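Side-chain contact in peptidyl-tRNA hydrolase (Sulfolobus solfataricus, PDB 1XTY), which hydrolyses the ester bond of N-acyl-aminoacyl-tRNAs, probably those that drop off the ribosome during protein synthesis, releasing tRNA and an N-acyl amino acid: residues Ile6-Asp11 / Ala21-Ala26. Residues are numbered along the deposited sequence; the frame is centred on the assembly and turned at random.
Sequences IVVRSD and AQVAHA. With SO4 (sulfate ion), chain F.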
loop_
_atom_site.group_PDB
_atom_site.type_symbol
_atom_site.label_atom_id
_atom_site.label_comp_id
_atom_site.label_asym_id
_atom_site.label_seq_id
_atom_site.Cartn_x
_atom_site.Cartn_y
_atom_site.Cartn_z
ATOM N N ILE A 6 -3.278 5.594 -7.928
ATOM C CA ILE A 6 -4.359 4.777 -7.395
ATOM C C ILE A 6 -5.616 5.639 -7.378
ATOM O O ILE A 6 -5.639 6.719 -6.785
ATOM C CB ILE A 6 -4.067 4.268 -5.963
ATOM C CG1 ILE A 6 -2.832 3.364 -5.962
ATOM C CG2 ILE A 6 -5.264 3.478 -5.440
ATOM C CD1 ILE A 6 -1.521 4.103 -5.866
ATOM N N VAL A 7 -6.652 5.158 -8.055
ATOM C CA VAL A 7 -7.925 5.864 -8.142
ATOM C C VAL A 7 -8.912 5.271 -7.144
ATOM O O VAL A 7 -9.283 4.102 -7.248
ATOM C CB VAL A 7 -8.514 5.748 -9.564
ATOM C CG1 VAL A 7 -9.779 6.597 -9.678
ATOM C CG2 VAL A 7 -7.476 6.183 -10.593
ATOM N N VAL A 8 -9.343 6.083 -6.183
ATOM C CA VAL A 8 -10.275 5.635 -5.155
ATOM C C VAL A 8 -11.701 6.136 -5.394
ATOM O O VAL A 8 -11.899 7.279 -5.806
ATOM C CB VAL A 8 -9.814 6.123 -3.768
ATOM C CG1 VAL A 8 -10.762 5.628 -2.692
ATOM C CG2 VAL A 8 -8.395 5.648 -3.502
ATOM N N ARG A 9 -12.686 5.276 -5.136
ATOM C CA ARG A 9 -14.100 5.632 -5.297
ATOM C C ARG A 9 -14.576 6.464 -4.115
ATOM O O ARG A 9 -14.404 6.069 -2.962
ATOM C CB ARG A 9 -14.975 4.383 -5.384
ATOM C CG ARG A 9 -14.928 3.671 -6.714
ATOM C CD ARG A 9 -15.859 2.474 -6.709
ATOM N NE ARG A 9 -17.263 2.863 -6.608
ATOM C CZ ARG A 9 -18.259 1.999 -6.441
ATOM N NH1 ARG A 9 -17.999 0.702 -6.351
ATOM N NH2 ARG A 9 -19.511 2.428 -6.377
ATOM N N SER A 10 -15.196 7.602 -4.407
ATOM C CA SER A 10 -15.690 8.492 -3.362
ATOM C C SER A 10 -17.161 8.272 -3.011
ATOM O O SER A 10 -17.625 8.748 -1.976
ATOM C CB SER A 10 -15.495 9.949 -3.788
ATOM O OG SER A 10 -14.147 10.202 -4.148
ATOM N N ASP A 11 -17.893 7.555 -3.859
ATOM C CA ASP A 11 -19.316 7.327 -3.615
ATOM C C ASP A 11 -19.651 6.211 -2.633
ATOM O O ASP A 11 -20.809 6.048 -2.255
ATOM C CB ASP A 11 -20.063 7.094 -4.933
ATOM C CG ASP A 11 -19.499 5.939 -5.734
ATOM O OD1 ASP A 11 -20.160 5.521 -6.709
ATOM O OD2 ASP A 11 -18.398 5.454 -5.399
ATOM N N ALA A 21 -6.064 0.648 3.676
ATOM C CA ALA A 21 -5.931 -0.774 3.393
ATOM C C ALA A 21 -6.192 -1.072 1.916
ATOM O O ALA A 21 -5.453 -1.842 1.294
ATOM C CB ALA A 21 -6.892 -1.578 4.271
ATOM N N GLN A 22 -7.232 -0.461 1.354
ATOM C CA GLN A 22 -7.576 -0.677 -0.051
ATOM C C GLN A 22 -6.480 -0.184 -0.999
ATOM O O GLN A 22 -6.146 -0.861 -1.973
ATOM C CB GLN A 22 -8.906 0.014 -0.395
ATOM C CG GLN A 22 -10.081 -0.411 0.485
ATOM C CD GLN A 22 -10.423 -1.887 0.353
ATOM O OE1 GLN A 22 -10.615 -2.578 1.352
ATOM N NE2 GLN A 22 -10.516 -2.374 -0.881
ATOM N N VAL A 23 -5.934 0.999 -0.722
ATOM C CA VAL A 23 -4.877 1.565 -1.555
ATOM C C VAL A 23 -3.618 0.698 -1.460
ATOM O O VAL A 23 -2.933 0.469 -2.457
ATOM C CB VAL A 23 -4.559 3.025 -1.128
ATOM C CG1 VAL A 23 -3.307 3.531 -1.830
ATOM C CG2 VAL A 23 -5.741 3.924 -1.482
ATOM N N ALA A 24 -3.322 0.210 -0.260
ATOM C CA ALA A 24 -2.156 -0.651 -0.063
ATOM C C ALA A 24 -2.369 -1.960 -0.825
ATOM O O ALA A 24 -1.418 -2.551 -1.339
ATOM C CB ALA A 24 -1.953 -0.930 1.430
ATOM N N HIS A 25 -3.621 -2.409 -0.882
ATOM C CA HIS A 25 -3.981 -3.638 -1.589
ATOM C C HIS A 25 -3.717 -3.424 -3.083
ATOM O O HIS A 25 -3.143 -4.279 -3.760
ATOM C CB HIS A 25 -5.468 -3.949 -1.354
ATOM C CG HIS A 25 -5.873 -5.346 -1.718
ATOM N ND1 HIS A 25 -5.121 -6.156 -2.543
ATOM C CD2 HIS A 25 -6.976 -6.064 -1.395
ATOM C CE1 HIS A 25 -5.743 -7.310 -2.713
ATOM N NE2 HIS A 25 -6.872 -7.280 -2.027
ATOM N N ALA A 26 -4.136 -2.271 -3.594
ATOM C CA ALA A 26 -3.932 -1.949 -5.004
ATOM C C ALA A 26 -2.447 -1.915 -5.349
ATOM O O ALA A 26 -2.033 -2.461 -6.370
ATOM C CB ALA A 26 -4.577 -0.602 -5.336
HETATM S S SO4 F . -21.478 -0.689 -6.476
HETATM O O1 SO4 F . -21.655 -1.139 -5.084
HETATM O O2 SO4 F . -20.052 -0.767 -6.833
HETATM O O3 SO4 F . -21.938 0.708 -6.595
HETATM O O4 SO4 F . -22.265 -1.554 -7.372
#
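V23, on helix 16-35, sets its two methyls against I6 and V8 of strand 2-9, a worked example of a helix laid on a strand through aliphatic branches, with every touch between the two segments apolar. Its CG2 lies 3.8 Å from V8 CG2, the two side chains meeting at about a right angle, and 4.0 Å from I6 CG2. That I6 methyl, placed anti to the backbone N while CG1 lies beside it (chi1 -62°), also reaches A26 CB at 4.1 Å. The short helical segment runs roughly antiparallel to the strand, at 144°. Strand 2-9 lies parallel to its neighbour 56-61, so the contact packs the first helix of a beta-alpha-beta crossover on its first strand. A20 of the second subunit packs on V23.

At the C-terminal end of the strand the contacts are charged. R9 grips D11 side-on: R9 NE donates to the syn lone pair of D11 OD2 (3.1 Å), tilted from the guanidinium plane, while NH2 points almost straight at OD1 (178°), in that plane. The guanidinium edge also holds a sulfate, probably from the crystallisation liquor, through R9 NH1 to sulfate O2 (2.6 Å) and R9 NH2 to sulfate O3 (3.0 Å); NH1 bonds I97 O as well. A leucine in place of R9 would probably leave the D11 carboxylate without its mate and free to turn. The chemistry thus divides: apolar contact joins this part of the helix to the strand, whereas the charged pair links the strand's last residue to the following loop.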